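Spermidine synthase (Corynebacterium glutamicum ATCC 13032, PDB 3GJY) probably catalyses the transfer of an aminopropyl group from decarboxylated S-adenosylmethionine to putrescine, yielding spermidine in polyamine biosynthesis. Local coordinates at residues Gly193-Leu206 / Met231-Ser245. Sequence-based numbering, arbitrary orientation.
Sequences GGLYVANCGDHSDL and MLKGRRYGNIILMGS
M231 and L232, ending the helix 229-232, meet L206 through separate branches. The M231 chain bends at its end, and SE comes to D202 O and lies 3.9 Å from L206 CD2. L232 CD2 packs on L206 CD1. The helix closes at G234 in a Schellman motif. S204 OG sits 2.9 Å from both M231 O and R236 O. Y237 lays one ring face over the D202 backbone and turns an edge to the face of the H203 ring, an offset edge-to-face pair with planes at 73°. Its OH reaches G201 CA at 3.4 Å.

Strand 238-245 is inserted antiparallel between 194-202 and 222-227, the reversed strand that marks the Rossmann-like AdoMet-dependent methyltransferase fold, which spermidine synthases share. Backbone bonds join G238, I240, L242 and G244 to D202, C200, A198 and Y196, two per pair. N239 ND2 donates to a lone pair of N199 OD1 at 2.8 Å, the amide planes 22° apart. One water accepts from both ND2 atoms, and N199 ND2 also donates to D166 OD1. I240 CG2 and L242 CD1 each lie 3.8 Å from C200 CB, on the side of helix 207-219. I241 CG2 meets V197 CG1 at 3.6 Å on the other face, toward helix 69-85. M243 runs alongside V197. S245 chi1 near 180° (-178°) carries OG to G194 O, to which it donates from above the carbonyl plane; OG is also bonded to T247 N.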
# COMPACT_ATOMS: atom_id res chain seq x y z
N GLY A 193 7.57 -8.27 14.93
CA GLY A 193 6.32 -8.87 14.51
C GLY A 193 5.40 -7.97 13.71
O GLY A 193 4.31 -8.41 13.36
N GLY A 194 5.85 -6.74 13.38
CA GLY A 194 4.99 -5.80 12.66
C GLY A 194 4.72 -6.23 11.22
O GLY A 194 5.23 -7.24 10.76
N LEU A 195 3.92 -5.43 10.52
CA LEU A 195 3.43 -5.80 9.20
C LEU A 195 3.97 -4.91 8.11
O LEU A 195 3.89 -3.70 8.22
CB LEU A 195 1.91 -5.77 9.18
CG LEU A 195 1.19 -6.01 7.85
CD1 LEU A 195 1.41 -7.46 7.45
CD2 LEU A 195 -0.33 -5.71 8.02
N TYR A 196 4.47 -5.53 7.04
CA TYR A 196 4.75 -4.87 5.77
C TYR A 196 3.68 -5.29 4.76
O TYR A 196 3.44 -6.48 4.56
CB TYR A 196 6.17 -5.24 5.29
CG TYR A 196 6.47 -4.77 3.88
CD1 TYR A 196 7.10 -3.55 3.65
CD2 TYR A 196 6.11 -5.56 2.79
CE1 TYR A 196 7.38 -3.12 2.37
CE2 TYR A 196 6.38 -5.14 1.48
CZ TYR A 196 7.03 -3.90 1.28
OH TYR A 196 7.31 -3.45 0.01
N VAL A 197 3.08 -4.31 4.08
CA VAL A 197 2.03 -4.55 3.07
C VAL A 197 2.36 -3.71 1.85
O VAL A 197 2.57 -2.50 2.01
CB VAL A 197 0.63 -4.05 3.53
CG1 VAL A 197 -0.41 -4.25 2.44
CG2 VAL A 197 0.20 -4.70 4.80
N ALA A 198 2.36 -4.29 0.67
CA ALA A 198 2.64 -3.54 -0.55
C ALA A 198 1.63 -3.77 -1.64
O ALA A 198 1.23 -4.91 -1.91
CB ALA A 198 4.06 -3.87 -1.09
N ASN A 199 1.27 -2.69 -2.31
CA ASN A 199 0.56 -2.79 -3.58
C ASN A 199 1.56 -3.04 -4.70
O ASN A 199 2.54 -2.31 -4.84
CB ASN A 199 -0.20 -1.50 -3.84
CG ASN A 199 -1.00 -1.53 -5.11
OD1 ASN A 199 -1.42 -2.60 -5.57
ND2 ASN A 199 -1.24 -0.35 -5.67
N CYS A 200 1.36 -4.12 -5.44
CA CYS A 200 2.26 -4.46 -6.56
C CYS A 200 1.41 -4.59 -7.81
O CYS A 200 0.50 -5.41 -7.87
CB CYS A 200 3.03 -5.75 -6.26
SG CYS A 200 3.96 -6.45 -7.62
N GLY A 201 1.65 -3.72 -8.79
CA GLY A 201 1.01 -3.85 -10.10
C GLY A 201 1.89 -4.69 -11.02
O GLY A 201 3.11 -4.49 -11.08
N ASP A 202 1.28 -5.67 -11.69
CA ASP A 202 2.09 -6.54 -12.57
C ASP A 202 1.27 -7.08 -13.74
O ASP A 202 0.04 -7.23 -13.65
CB ASP A 202 2.78 -7.67 -11.76
CG ASP A 202 4.10 -8.16 -12.41
OD1 ASP A 202 4.48 -7.69 -13.52
OD2 ASP A 202 4.77 -9.04 -11.83
N HIS A 203 1.96 -7.32 -14.86
CA HIS A 203 1.32 -8.06 -15.96
C HIS A 203 1.62 -9.55 -15.84
O HIS A 203 2.47 -9.96 -15.04
CB HIS A 203 1.61 -7.52 -17.37
CG HIS A 203 2.78 -6.60 -17.46
ND1 HIS A 203 2.69 -5.34 -18.02
CD2 HIS A 203 4.07 -6.75 -17.07
CE1 HIS A 203 3.87 -4.75 -17.96
NE2 HIS A 203 4.73 -5.59 -17.39
N SER A 204 0.94 -10.34 -16.65
CA SER A 204 0.60 -11.68 -16.23
C SER A 204 1.72 -12.75 -16.19
O SER A 204 1.50 -13.82 -15.66
CB SER A 204 -0.69 -12.14 -16.92
OG SER A 204 -1.81 -11.46 -16.32
N ASP A 205 2.93 -12.41 -16.63
CA ASP A 205 4.11 -13.24 -16.36
C ASP A 205 4.43 -13.26 -14.83
O ASP A 205 5.01 -14.20 -14.30
CB ASP A 205 5.33 -12.76 -17.20
CG ASP A 205 5.79 -11.34 -16.84
OD1 ASP A 205 5.42 -10.36 -17.54
OD2 ASP A 205 6.53 -11.19 -15.85
N LEU A 206 4.04 -12.18 -14.16
CA LEU A 206 4.17 -12.06 -12.71
C LEU A 206 5.61 -12.12 -12.19
O LEU A 206 5.83 -12.39 -11.01
CB LEU A 206 3.27 -13.08 -11.99
CG LEU A 206 1.79 -12.93 -12.33
CD1 LEU A 206 0.92 -13.95 -11.62
CD2 LEU A 206 1.31 -11.53 -11.99
N MSE A 231 -5.76 -11.69 -13.20
CA MSE A 231 -4.34 -11.44 -13.43
C MSE A 231 -3.50 -12.71 -13.23
O MSE A 231 -2.65 -13.04 -14.07
CB MSE A 231 -3.84 -10.32 -12.53
CG MSE A 231 -2.35 -10.07 -12.65
SE MSE A 231 -1.78 -9.32 -11.05
CE MSE A 231 -2.44 -10.69 -9.84
N LEU A 232 -3.77 -13.44 -12.15
CA LEU A 232 -3.15 -14.76 -11.95
C LEU A 232 -3.40 -15.68 -13.13
O LEU A 232 -2.52 -16.48 -13.49
CB LEU A 232 -3.70 -15.43 -10.68
CG LEU A 232 -3.26 -14.83 -9.34
CD1 LEU A 232 -3.91 -15.65 -8.23
CD2 LEU A 232 -1.77 -14.86 -9.15
N LYS A 233 -4.59 -15.56 -13.72
CA LYS A 233 -4.97 -16.38 -14.88
C LYS A 233 -4.42 -15.82 -16.20
O LYS A 233 -4.76 -16.34 -17.28
CB LYS A 233 -6.50 -16.51 -14.98
CG LYS A 233 -7.15 -17.26 -13.83
CD LYS A 233 -8.65 -17.24 -13.96
CE LYS A 233 -9.28 -17.77 -12.68
NZ LYS A 233 -10.70 -18.15 -12.87
N GLY A 234 -3.60 -14.77 -16.12
CA GLY A 234 -2.99 -14.19 -17.32
C GLY A 234 -3.89 -13.39 -18.24
O GLY A 234 -3.52 -13.11 -19.39
N ARG A 235 -5.07 -13.01 -17.76
CA ARG A 235 -6.06 -12.31 -18.60
C ARG A 235 -5.79 -10.82 -18.77
O ARG A 235 -6.11 -10.24 -19.81
CB ARG A 235 -7.47 -12.48 -18.04
CG ARG A 235 -8.07 -13.86 -18.17
CD ARG A 235 -9.28 -13.91 -17.28
NE ARG A 235 -10.15 -15.04 -17.59
CZ ARG A 235 -11.12 -15.46 -16.78
NH1 ARG A 235 -11.87 -16.50 -17.14
NH2 ARG A 235 -11.34 -14.83 -15.63
N ARG A 236 -5.23 -10.20 -17.73
CA ARG A 236 -4.96 -8.77 -17.77
C ARG A 236 -3.91 -8.38 -16.71
O ARG A 236 -3.53 -9.18 -15.86
CB ARG A 236 -6.26 -7.96 -17.61
CG ARG A 236 -7.09 -8.27 -16.34
CD ARG A 236 -7.97 -7.06 -15.95
NE ARG A 236 -8.86 -7.30 -14.80
CZ ARG A 236 -8.49 -7.32 -13.52
NH1 ARG A 236 -7.22 -7.14 -13.15
NH2 ARG A 236 -9.42 -7.54 -12.58
N TYR A 237 -3.43 -7.14 -16.81
CA TYR A 237 -2.68 -6.47 -15.75
C TYR A 237 -3.60 -6.37 -14.55
O TYR A 237 -4.83 -6.23 -14.67
CB TYR A 237 -2.26 -5.07 -16.25
CG TYR A 237 -1.38 -4.24 -15.33
CD1 TYR A 237 -1.93 -3.40 -14.34
CD2 TYR A 237 0.01 -4.25 -15.51
CE1 TYR A 237 -1.09 -2.60 -13.47
CE2 TYR A 237 0.84 -3.47 -14.68
CZ TYR A 237 0.29 -2.66 -13.68
OH TYR A 237 1.15 -1.91 -12.90
N GLY A 238 -3.00 -6.43 -13.36
CA GLY A 238 -3.76 -6.30 -12.14
C GLY A 238 -2.88 -6.00 -10.94
O GLY A 238 -1.69 -5.68 -11.07
N ASN A 239 -3.50 -6.07 -9.78
CA ASN A 239 -2.81 -5.76 -8.54
C ASN A 239 -2.72 -7.00 -7.72
O ASN A 239 -3.69 -7.79 -7.67
CB ASN A 239 -3.57 -4.72 -7.72
CG ASN A 239 -3.65 -3.41 -8.41
OD1 ASN A 239 -4.52 -3.21 -9.26
ND2 ASN A 239 -2.73 -2.49 -8.07
N ILE A 240 -1.60 -7.12 -7.03
CA ILE A 240 -1.45 -8.15 -6.01
C ILE A 240 -0.91 -7.46 -4.76
O ILE A 240 0.03 -6.66 -4.83
CB ILE A 240 -0.52 -9.32 -6.53
CG1 ILE A 240 -0.40 -10.42 -5.48
CG2 ILE A 240 0.84 -8.78 -6.99
CD1 ILE A 240 0.19 -11.72 -6.04
N ILE A 241 -1.52 -7.76 -3.63
CA ILE A 241 -1.09 -7.21 -2.35
C ILE A 241 -0.12 -8.22 -1.72
O ILE A 241 -0.48 -9.39 -1.49
CB ILE A 241 -2.29 -6.99 -1.41
CG1 ILE A 241 -3.36 -6.07 -2.06
CG2 ILE A 241 -1.79 -6.44 -0.07
CD1 ILE A 241 -2.84 -4.79 -2.67
N LEU A 242 1.11 -7.79 -1.47
CA LEU A 242 2.18 -8.62 -0.89
C LEU A 242 2.35 -8.27 0.56
O LEU A 242 2.54 -7.09 0.91
CB LEU A 242 3.48 -8.31 -1.63
CG LEU A 242 3.40 -8.34 -3.18
CD1 LEU A 242 4.77 -7.98 -3.77
CD2 LEU A 242 2.95 -9.71 -3.69
N MSE A 243 2.26 -9.29 1.43
CA MSE A 243 2.38 -9.07 2.86
C MSE A 243 3.56 -9.84 3.46
O MSE A 243 3.78 -11.01 3.11
CB MSE A 243 1.07 -9.39 3.59
CG MSE A 243 -0.09 -8.50 3.14
SE MSE A 243 -1.74 -8.90 4.01
CE MSE A 243 -2.14 -10.45 2.96
N GLY A 244 4.32 -9.19 4.33
CA GLY A 244 5.45 -9.84 5.00
C GLY A 244 5.41 -9.49 6.49
O GLY A 244 5.04 -8.37 6.86
N SER A 245 5.73 -10.46 7.34
CA SER A 245 5.83 -10.22 8.78
C SER A 245 6.59 -11.37 9.42
O SER A 245 6.62 -12.50 8.87
CB SER A 245 4.43 -10.23 9.40
OG SER A 245 4.46 -9.95 10.81
O HOH W 1 -2.21 0.25 -8.40